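Local coordinates for rhodopsin (Todarodes pacificus, PDB 2Z73), which captures light in the squid eye, where isomerization of 11-cis retinal to all-trans activates G-protein signalling to phospholipase C, at residues A[99-102]-A[106-109]; A[124-129]-A[264-269]; A[168-173]-A[198-203]; A[281-284]-A[290-293]. All blocks are in the same frame, centred on the assembly; numbering follows the deposited sequence.

Contact 1. Residues A[99-102]-A[106-109]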
loop_
_atom_site.group_PDB
_atom_site.type_symbol
_atom_site.label_atom_id
_atom_site.label_comp_id
_atom_site.label_asym_id
_atom_site.label_seq_id
_atom_site.Cartn_x
_atom_site.Cartn_y
_atom_site.Cartn_z
ATOM N N LYS A 99 13.789 -14.313 -20.972
ATOM C CA LYS A 99 14.421 -15.151 -19.967
ATOM C C LYS A 99 15.729 -14.526 -19.503
ATOM O O LYS A 99 16.680 -15.236 -19.198
ATOM C CB LYS A 99 14.649 -16.546 -20.544
ATOM C CG LYS A 99 13.330 -17.233 -20.902
ATOM C CD LYS A 99 13.399 -18.055 -22.174
ATOM C CE LYS A 99 14.228 -19.301 -21.998
ATOM N NZ LYS A 99 14.201 -20.121 -23.239
ATOM N N LYS A 100 15.766 -13.192 -19.442
ATOM C CA LYS A 100 16.959 -12.470 -19.015
ATOM C C LYS A 100 16.722 -10.973 -18.812
ATOM O O LYS A 100 15.923 -10.374 -19.525
ATOM C CB LYS A 100 18.072 -12.665 -20.045
ATOM C CG LYS A 100 19.368 -11.965 -19.694
ATOM C CD LYS A 100 20.530 -12.483 -20.537
ATOM C CE LYS A 100 20.714 -13.987 -20.357
ATOM N NZ LYS A 100 20.832 -14.362 -18.922
ATOM N N TRP A 101 17.412 -10.382 -17.835
ATOM C CA TRP A 101 17.311 -8.951 -17.563
ATOM C C TRP A 101 18.281 -8.225 -18.479
ATOM O O TRP A 101 19.493 -8.216 -18.247
ATOM C CB TRP A 101 17.651 -8.635 -16.098
ATOM C CG TRP A 101 17.675 -7.148 -15.784
ATOM C CD1 TRP A 101 18.725 -6.291 -15.961
ATOM C CD2 TRP A 101 16.599 -6.357 -15.261
ATOM N NE1 TRP A 101 18.373 -5.022 -15.581
ATOM C CE2 TRP A 101 17.074 -5.031 -15.148
ATOM C CE3 TRP A 101 15.277 -6.638 -14.878
ATOM C CZ2 TRP A 101 16.271 -3.977 -14.665
ATOM C CZ3 TRP A 101 14.473 -5.586 -14.395
ATOM C CH2 TRP A 101 14.980 -4.277 -14.295
ATOM N N ILE A 102 17.738 -7.617 -19.526
ATOM C CA ILE A 102 18.530 -6.908 -20.532
ATOM C C ILE A 102 18.624 -5.401 -20.349
ATOM O O ILE A 102 19.025 -4.714 -21.278
ATOM C CB ILE A 102 17.930 -7.113 -21.928
ATOM C CG1 ILE A 102 16.492 -6.551 -21.941
ATOM C CG2 ILE A 102 17.953 -8.584 -22.299
ATOM C CD1 ILE A 102 15.883 -6.374 -23.317
ATOM N N ALA A 106 22.214 -0.276 -13.761
ATOM C CA ALA A 106 21.595 0.985 -13.342
ATOM C C ALA A 106 20.075 0.854 -13.273
ATOM O O ALA A 106 19.446 1.329 -12.328
ATOM C CB ALA A 106 21.978 2.102 -14.303
ATOM N N ALA A 107 19.488 0.212 -14.275
ATOM C CA ALA A 107 18.050 0.024 -14.291
ATOM C C ALA A 107 17.644 -0.861 -13.115
ATOM O O ALA A 107 16.660 -0.592 -12.435
ATOM C CB ALA A 107 17.619 -0.605 -15.607
ATOM N N CYS A 108 18.414 -1.914 -12.875
ATOM C CA CYS A 108 18.163 -2.841 -11.775
ATOM C C CYS A 108 18.100 -2.079 -10.461
ATOM O O CYS A 108 17.173 -2.257 -9.673
ATOM C CB CYS A 108 19.289 -3.878 -11.727
ATOM S SG CYS A 108 19.250 -5.177 -10.439
ATOM N N LYS A 109 19.087 -1.220 -10.230
ATOM C CA LYS A 109 19.116 -0.439 -8.999
ATOM C C LYS A 109 17.860 0.422 -8.909
ATOM O O LYS A 109 17.149 0.412 -7.905
ATOM C CB LYS A 109 20.362 0.445 -8.963
ATOM C CG LYS A 109 21.643 -0.333 -9.169
ATOM C CD LYS A 109 22.849 0.564 -9.076
ATOM C CE LYS A 109 24.131 -0.232 -9.237
ATOM N NZ LYS A 109 25.333 0.580 -8.897
#
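The indole of W101, in the loop after helix 91-97, reaches helix 104-138 at A107 and C108. At K99 the preceding helix ends in a Schellman motif with positive phi, and K99 NZ forms a salt bridge with D31 at the start of helix 31-61. K100 continues in extended form, its NZ bonding to the carbonyl of Y13 in the N-terminal segment. W101 is the residue that crosses. Its CG lies anti to the backbone N (chi1 175°), which carries the indole away from the chain toward the helix. The six-membered ring leads: CZ2 comes within 3.5 Å of C108 N and 3.8 Å of A107 CB, with A107 C near the ring plane at the edge. C108 SG stands over the five-membered ring, 5.4 Å from its centroid and 20° off the normal, a distant sulfur-aromatic contact. NE1 bonds to the carbonyl of G104, which helps to set the ring's rotation, and Y111 meets the indole edge-to-face. C108 is disulfide-bonded to C186. A tryptophan in a WXFG sequence of the first extracellular loop, packed beside the disulfide at the extracellular end of the third transmembrane helix, is a recurring feature of rhodopsin-family receptors.

Contact 2. Residues A[124-129]-A[264-269]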
loop_
_atom_site.group_PDB
_atom_site.type_symbol
_atom_site.label_atom_id
_atom_site.label_comp_id
_atom_site.label_asym_id
_atom_site.label_seq_id
_atom_site.Cartn_x
_atom_site.Cartn_y
_atom_site.Cartn_z
ATOM N N MET A 124 3.541 3.453 5.247
ATOM C CA MET A 124 3.689 4.663 6.051
ATOM C C MET A 124 2.546 5.635 5.744
ATOM O O MET A 124 2.091 6.377 6.625
ATOM C CB MET A 124 5.037 5.333 5.792
ATOM C CG MET A 124 5.366 6.405 6.804
ATOM S SD MET A 124 5.090 5.857 8.511
ATOM C CE MET A 124 6.615 5.041 8.884
ATOM N N THR A 125 2.080 5.630 4.496
ATOM C CA THR A 125 0.978 6.501 4.133
ATOM C C THR A 125 -0.216 5.961 4.893
ATOM O O THR A 125 -0.982 6.723 5.475
ATOM C CB THR A 125 0.661 6.470 2.621
ATOM O OG1 THR A 125 1.779 6.963 1.884
ATOM C CG2 THR A 125 -0.547 7.342 2.313
ATOM N N MET A 126 -0.371 4.639 4.887
ATOM C CA MET A 126 -1.476 4.024 5.607
ATOM C C MET A 126 -1.358 4.414 7.081
ATOM O O MET A 126 -2.361 4.675 7.744
ATOM C CB MET A 126 -1.463 2.500 5.436
ATOM C CG MET A 126 -2.006 2.036 4.088
ATOM S SD MET A 126 -2.031 0.234 3.864
ATOM C CE MET A 126 -1.388 0.059 2.192
ATOM N N ALA A 127 -0.127 4.486 7.583
ATOM C CA ALA A 127 0.088 4.876 8.970
ATOM C C ALA A 127 -0.527 6.265 9.193
ATOM O O ALA A 127 -1.278 6.469 10.150
ATOM C CB ALA A 127 1.580 4.901 9.284
ATOM N N MET A 128 -0.211 7.215 8.310
ATOM C CA MET A 128 -0.750 8.565 8.419
ATOM C C MET A 128 -2.272 8.522 8.353
ATOM O O MET A 128 -2.963 9.351 8.960
ATOM C CB MET A 128 -0.244 9.454 7.283
ATOM C CG MET A 128 1.252 9.607 7.226
ATOM S SD MET A 128 1.919 10.078 8.825
ATOM C CE MET A 128 3.275 8.928 8.939
ATOM N N ILE A 129 -2.800 7.562 7.601
ATOM C CA ILE A 129 -4.237 7.439 7.475
ATOM C C ILE A 129 -4.810 6.880 8.764
ATOM O O ILE A 129 -5.901 7.266 9.185
ATOM C CB ILE A 129 -4.635 6.511 6.320
ATOM C CG1 ILE A 129 -4.151 7.094 4.992
ATOM C CG2 ILE A 129 -6.156 6.339 6.299
ATOM C CD1 ILE A 129 -4.412 6.195 3.785
ATOM N N ILE A 264 -8.328 -0.450 7.357
ATOM C CA ILE A 264 -7.852 -1.704 7.907
ATOM C C ILE A 264 -7.778 -2.783 6.853
ATOM O O ILE A 264 -6.826 -3.569 6.833
ATOM C CB ILE A 264 -8.752 -2.160 9.086
ATOM C CG1 ILE A 264 -8.204 -1.578 10.389
ATOM C CG2 ILE A 264 -8.830 -3.689 9.156
ATOM C CD1 ILE A 264 -9.067 -1.866 11.609
ATOM N N VAL A 265 -8.758 -2.838 5.962
ATOM C CA VAL A 265 -8.708 -3.873 4.933
ATOM C C VAL A 265 -7.509 -3.692 3.998
ATOM O O VAL A 265 -6.857 -4.666 3.633
ATOM C CB VAL A 265 -9.997 -3.907 4.080
ATOM C CG1 VAL A 265 -9.900 -5.013 3.038
ATOM C CG2 VAL A 265 -11.193 -4.136 4.968
ATOM N N ILE A 266 -7.214 -2.450 3.615
ATOM C CA ILE A 266 -6.097 -2.206 2.719
ATOM C C ILE A 266 -4.781 -2.472 3.436
ATOM O O ILE A 266 -3.791 -2.882 2.812
ATOM C CB ILE A 266 -6.128 -0.765 2.138
ATOM C CG1 ILE A 266 -5.987 0.273 3.248
ATOM C CG2 ILE A 266 -7.442 -0.544 1.376
ATOM C CD1 ILE A 266 -6.011 1.718 2.733
ATOM N N VAL A 267 -4.773 -2.254 4.752
ATOM C CA VAL A 267 -3.581 -2.531 5.551
ATOM C C VAL A 267 -3.419 -4.055 5.603
ATOM O O VAL A 267 -2.329 -4.587 5.408
ATOM C CB VAL A 267 -3.712 -1.970 6.980
ATOM C CG1 VAL A 267 -2.682 -2.604 7.902
ATOM C CG2 VAL A 267 -3.490 -0.482 6.965
ATOM N N SER A 268 -4.519 -4.751 5.853
ATOM C CA SER A 268 -4.485 -6.207 5.928
ATOM C C SER A 268 -4.000 -6.755 4.609
ATOM O O SER A 268 -3.267 -7.739 4.564
ATOM C CB SER A 268 -5.881 -6.759 6.211
ATOM O OG SER A 268 -6.547 -5.964 7.182
ATOM N N GLN A 269 -4.425 -6.106 3.532
ATOM C CA GLN A 269 -4.049 -6.516 2.186
ATOM C C GLN A 269 -2.531 -6.419 2.026
ATOM O O GLN A 269 -1.867 -7.361 1.568
ATOM C CB GLN A 269 -4.772 -5.625 1.168
ATOM C CG GLN A 269 -4.334 -5.820 -0.261
ATOM C CD GLN A 269 -3.156 -4.948 -0.626
ATOM O OE1 GLN A 269 -3.287 -3.736 -0.779
ATOM N NE2 GLN A 269 -1.994 -5.559 -0.764
#
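M126 of helix 104-138 lays its thioether against V267 and I266 of helix 246-286, and every close contact is made by that one side chain. Its sulfur is the tight point: SD lies 3.5 Å from V267 CG2 and 3.6 Å from V267 CA. The same atom is 3.7 Å from I266 O and 4.0 Å from I266 CG1, so it fills the angle between two neighbouring residues. CG is anti to the carbonyl carbon and chi2 is extended (-179°), which drives the sulfur straight across; the bend comes only at chi3 (-136°), where CE turns along the other helix to end 3.8 Å from I266 O. The methionine and valine side chains run antiparallel, overlapping flank to flank. These are transmembrane helices 3 and 6 of the seven-helix bundle, where such apolar residues probably belong to the hydrophobic layer that holds the two together in resting relatives. Away from the sulfur the fit slackens. I129, one turn on, points the same way, but its CD1 stays 4.9 Å from I266 CD1, and it meets F72 and an octyl glucoside instead. I264 points away, onto the surface beside Y220 of helix 195-224, where it may face lipid.

Contact 3. Residues A[168-173]-A[198-203]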
loop_
_atom_site.group_PDB
_atom_site.type_symbol
_atom_site.label_atom_id
_atom_site.label_comp_id
_atom_site.label_asym_id
_atom_site.label_seq_id
_atom_site.Cartn_x
_atom_site.Cartn_y
_atom_site.Cartn_z
ATOM N N ILE A 168 17.119 3.990 0.263
ATOM C CA ILE A 168 18.292 4.459 -0.456
ATOM C C ILE A 168 19.623 3.858 -0.011
ATOM O O ILE A 168 20.641 4.032 -0.686
ATOM C CB ILE A 168 18.383 5.999 -0.411
ATOM C CG1 ILE A 168 19.217 6.492 -1.592
ATOM C CG2 ILE A 168 18.967 6.462 0.921
ATOM C CD1 ILE A 168 18.970 7.950 -1.945
ATOM N N GLY A 169 19.616 3.142 1.109
ATOM C CA GLY A 169 20.841 2.543 1.603
ATOM C C GLY A 169 21.637 1.848 0.517
ATOM O O GLY A 169 22.744 2.271 0.192
ATOM N N PRO A 170 21.094 0.780 -0.078
ATOM C CA PRO A 170 21.783 0.040 -1.132
ATOM C C PRO A 170 22.302 0.910 -2.276
ATOM O O PRO A 170 23.218 0.512 -3.008
ATOM C CB PRO A 170 20.727 -0.955 -1.592
ATOM C CG PRO A 170 19.997 -1.238 -0.329
ATOM C CD PRO A 170 19.797 0.157 0.215
ATOM N N ILE A 171 21.724 2.094 -2.437
ATOM C CA ILE A 171 22.160 2.988 -3.499
ATOM C C ILE A 171 23.558 3.497 -3.175
ATOM O O ILE A 171 24.336 3.816 -4.073
ATOM C CB ILE A 171 21.201 4.186 -3.660
ATOM C CG1 ILE A 171 19.845 3.690 -4.160
ATOM C CG2 ILE A 171 21.797 5.227 -4.611
ATOM C CD1 ILE A 171 19.895 2.987 -5.503
ATOM N N PHE A 172 23.882 3.552 -1.888
ATOM C CA PHE A 172 25.186 4.040 -1.470
ATOM C C PHE A 172 26.125 2.997 -0.884
ATOM O O PHE A 172 27.119 3.340 -0.250
ATOM C CB PHE A 172 25.007 5.198 -0.490
ATOM C CG PHE A 172 24.470 6.442 -1.129
ATOM C CD1 PHE A 172 25.107 6.991 -2.244
ATOM C CD2 PHE A 172 23.335 7.070 -0.629
ATOM C CE1 PHE A 172 24.620 8.144 -2.852
ATOM C CE2 PHE A 172 22.838 8.225 -1.227
ATOM C CZ PHE A 172 23.482 8.761 -2.340
ATOM N N GLY A 173 25.819 1.724 -1.103
ATOM C CA GLY A 173 26.680 0.667 -0.600
ATOM C C GLY A 173 26.166 -0.044 0.635
ATOM O O GLY A 173 26.491 -1.204 0.872
ATOM N N ARG A 198 23.585 -6.864 6.403
ATOM C CA ARG A 198 22.673 -7.272 7.468
ATOM C C ARG A 198 22.075 -6.118 8.246
ATOM O O ARG A 198 20.915 -6.181 8.653
ATOM C CB ARG A 198 23.380 -8.237 8.425
ATOM C CG ARG A 198 22.511 -8.736 9.566
ATOM C CD ARG A 198 23.137 -9.935 10.257
ATOM N NE ARG A 198 22.968 -11.160 9.481
ATOM C CZ ARG A 198 23.436 -12.350 9.850
ATOM N NH1 ARG A 198 24.107 -12.470 10.984
ATOM N NH2 ARG A 198 23.222 -13.419 9.091
ATOM N N SER A 199 22.853 -5.062 8.462
ATOM C CA SER A 199 22.351 -3.898 9.194
ATOM C C SER A 199 21.287 -3.187 8.367
ATOM O O SER A 199 20.261 -2.743 8.897
ATOM C CB SER A 199 23.493 -2.924 9.527
ATOM O OG SER A 199 24.250 -2.582 8.381
ATOM N N ASN A 200 21.526 -3.083 7.065
ATOM C CA ASN A 200 20.569 -2.438 6.183
ATOM C C ASN A 200 19.280 -3.252 6.143
ATOM O O ASN A 200 18.189 -2.689 6.113
ATOM C CB ASN A 200 21.144 -2.285 4.780
ATOM C CG ASN A 200 20.236 -1.484 3.871
ATOM O OD1 ASN A 200 19.673 -2.012 2.914
ATOM N ND2 ASN A 200 20.090 -0.196 4.171
ATOM N N ILE A 201 19.399 -4.575 6.141
ATOM C CA ILE A 201 18.204 -5.417 6.145
ATOM C C ILE A 201 17.454 -5.176 7.447
ATOM O O ILE A 201 16.254 -4.907 7.446
ATOM C CB ILE A 201 18.544 -6.918 6.067
ATOM C CG1 ILE A 201 19.086 -7.259 4.683
ATOM C CG2 ILE A 201 17.311 -7.739 6.387
ATOM C CD1 ILE A 201 19.438 -8.701 4.502
ATOM N N LEU A 202 18.164 -5.271 8.567
ATOM C CA LEU A 202 17.534 -5.063 9.865
ATOM C C LEU A 202 16.855 -3.698 9.923
ATOM O O LEU A 202 15.794 -3.540 10.535
ATOM C CB LEU A 202 18.574 -5.190 10.981
ATOM C CG LEU A 202 19.183 -6.591 11.088
ATOM C CD1 LEU A 202 20.296 -6.582 12.108
ATOM C CD2 LEU A 202 18.104 -7.601 11.462
ATOM N N CYS A 203 17.471 -2.713 9.278
ATOM C CA CYS A 203 16.913 -1.370 9.243
ATOM C C CYS A 203 15.637 -1.337 8.402
ATOM O O CYS A 203 14.648 -0.695 8.779
ATOM C CB CYS A 203 17.929 -0.390 8.664
ATOM S SG CYS A 203 19.120 0.229 9.852
HETATM O O HOH W 1 18.363 2.475 3.489
#
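N200 brings its side-chain amide up to G169 and P170, in the turn that follows helix 149-167, with OD1 and ND2 as the touching atoms. Along helix 195-224, R198 comes first and looks the other way, its guanidinium NH2 bonding to the carbonyl of Q285. S199 also keeps clear of the turn: its hydroxyl is shared among the carbonyls of S195 and T196 and the indole NE1 of W174. N200 then makes the whole contact. With CG anti to the backbone N (chi1 -174°), the amide is carried outward from the helix. Its OD1 packs on the proline ring, 3.3 Å from P170 CG and 3.5 Å from P170 CD, a van der Waals touch. ND2 lies 3.8 Å from G169 CA, an approach helped by the glycine having no side chain. A water accepts from both sides, 2.8 Å from G169 N and a longer 3.3 Å from N200 ND2, so a polar link joins the two segments. Beyond N200, I201 and L202 turn toward Q285 and F286 of helix 246-286, while C203 packs on W174. The receiving turn, 169-171, is 3-10, with I171 N bonded to I168 O at 2.8 Å; P170's side chain approaches the bound retinal to about 7 Å between nearest atoms. This water-assisted packing joins the extracellular ends of transmembrane helices 4 and 5 beside the retinal pocket.

Contact 4. Residues A[281-284]-A[290-293]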
loop_
_atom_site.group_PDB
_atom_site.type_symbol
_atom_site.label_atom_id
_atom_site.label_comp_id
_atom_site.label_asym_id
_atom_site.label_seq_id
_atom_site.Cartn_x
_atom_site.Cartn_y
_atom_site.Cartn_z
ATOM N N ALA A 281 12.755 -13.888 2.792
ATOM C CA ALA A 281 13.977 -13.097 2.756
ATOM C C ALA A 281 14.766 -13.370 4.024
ATOM O O ALA A 281 15.962 -13.667 3.980
ATOM C CB ALA A 281 13.641 -11.616 2.655
ATOM N N LEU A 282 14.082 -13.275 5.159
ATOM C CA LEU A 282 14.713 -13.503 6.451
ATOM C C LEU A 282 15.362 -14.868 6.562
ATOM O O LEU A 282 16.425 -14.998 7.159
ATOM C CB LEU A 282 13.691 -13.309 7.572
ATOM C CG LEU A 282 13.423 -11.832 7.848
ATOM C CD1 LEU A 282 12.352 -11.685 8.912
ATOM C CD2 LEU A 282 14.719 -11.153 8.277
ATOM N N LEU A 283 14.727 -15.886 5.991
ATOM C CA LEU A 283 15.289 -17.230 6.028
ATOM C C LEU A 283 16.617 -17.217 5.287
ATOM O O LEU A 283 17.598 -17.803 5.733
ATOM C CB LEU A 283 14.344 -18.236 5.354
ATOM C CG LEU A 283 13.215 -18.857 6.178
ATOM C CD1 LEU A 283 12.421 -17.784 6.925
ATOM C CD2 LEU A 283 12.313 -19.638 5.244
ATOM N N ALA A 284 16.641 -16.530 4.152
ATOM C CA ALA A 284 17.843 -16.449 3.339
ATOM C C ALA A 284 18.962 -15.702 4.051
ATOM O O ALA A 284 20.140 -15.955 3.806
ATOM C CB ALA A 284 17.523 -15.774 2.011
ATOM N N GLU A 290 19.127 -22.986 1.804
ATOM C CA GLU A 290 18.750 -24.051 0.881
ATOM C C GLU A 290 17.253 -24.088 0.666
ATOM O O GLU A 290 16.762 -24.768 -0.232
ATOM C CB GLU A 290 19.255 -25.425 1.350
ATOM C CG GLU A 290 19.057 -25.729 2.824
ATOM C CD GLU A 290 20.155 -25.142 3.693
ATOM O OE1 GLU A 290 20.101 -25.320 4.929
ATOM O OE2 GLU A 290 21.076 -24.511 3.140
ATOM N N TRP A 291 16.526 -23.345 1.494
ATOM C CA TRP A 291 15.075 -23.279 1.359
ATOM C C TRP A 291 14.718 -22.277 0.268
ATOM O O TRP A 291 13.785 -22.482 -0.509
ATOM C CB TRP A 291 14.430 -22.842 2.677
ATOM C CG TRP A 291 14.456 -23.889 3.745
ATOM C CD1 TRP A 291 14.749 -25.213 3.589
ATOM C CD2 TRP A 291 14.122 -23.713 5.126
ATOM N NE1 TRP A 291 14.614 -25.874 4.786
ATOM C CE2 TRP A 291 14.230 -24.977 5.747
ATOM C CE3 TRP A 291 13.739 -22.610 5.899
ATOM C CZ2 TRP A 291 13.967 -25.172 7.108
ATOM C CZ3 TRP A 291 13.476 -22.802 7.257
ATOM C CH2 TRP A 291 13.592 -24.077 7.844
ATOM N N VAL A 292 15.482 -21.192 0.216
ATOM C CA VAL A 292 15.246 -20.136 -0.751
ATOM C C VAL A 292 15.524 -20.567 -2.179
ATOM O O VAL A 292 16.526 -20.186 -2.766
ATOM C CB VAL A 292 16.097 -18.896 -0.434
ATOM C CG1 VAL A 292 15.650 -17.735 -1.292
ATOM C CG2 VAL A 292 15.979 -18.545 1.036
ATOM N N THR A 293 14.623 -21.370 -2.733
ATOM C CA THR A 293 14.742 -21.837 -4.109
ATOM C C THR A 293 14.134 -20.805 -5.060
ATOM O O THR A 293 13.420 -19.884 -4.631
ATOM C CB THR A 293 13.972 -23.142 -4.319
ATOM O OG1 THR A 293 12.606 -22.945 -3.928
ATOM C CG2 THR A 293 14.581 -24.264 -3.506
#
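V292, which meets A284, sits at the centre of an inverse gamma turn, a tight three-residue turn that pushes its side chain back at the helix the chain has just left. Phi and psi of -68° and 74° fold the backbone there, and the turn is closed by a weak bond from T293 N to W291 O. On the helix side A284 gives the tightest touch: V292 CG2 lies 3.3 Å from A284 CB and 3.6 Å from A284 CA. This methyl is anti to the valine's carbonyl carbon, which directs it at both CB and CA of A284. The second pair lies nearer the surface. L283 approaches the indole of W291 at its edge, not over a face: CD2 comes to 3.4 Å from W291 CE3, and L283 CG lies in the ring plane, 3.8 Å from the same carbon. The two side chains meet at about a right angle, and the leucine branch abuts the edge of the six-membered ring. The contact is wholly apolar, and two backbone carbonyls beside it bond to other residues, A284 O to R193 and V292 O to H22. A284 also packs on Y190 and L289. The contact lies at the third extracellular loop: helix 246-286, transmembrane helix 6, ends just past A284, and T293 is the N-cap of helix 294-306, its hydroxyl bonding to the backbone N of A296, so the turn at V292 leads straight into transmembrane helix 7.

Overall arrangement
From the N terminus, contact 1 comes first: it closes a very short loop between helix 91-97 and the start of helix 104-138. Further down that same helix, contact 2 opens at 124-129 and closes only at 264-269, a long span taking in transmembrane helices 4 and 5. Contact 3 is nested inside this span, closing the second extracellular loop between those helices. Contact 4 follows in series, closing the short turn between helices 246-286 and 294-306. None of the four cross. Contacts 1, 3 and 4 tie up the extracellular end of the bundle, whereas contact 2 lies deeper, about 24 Å between centres from contact 3.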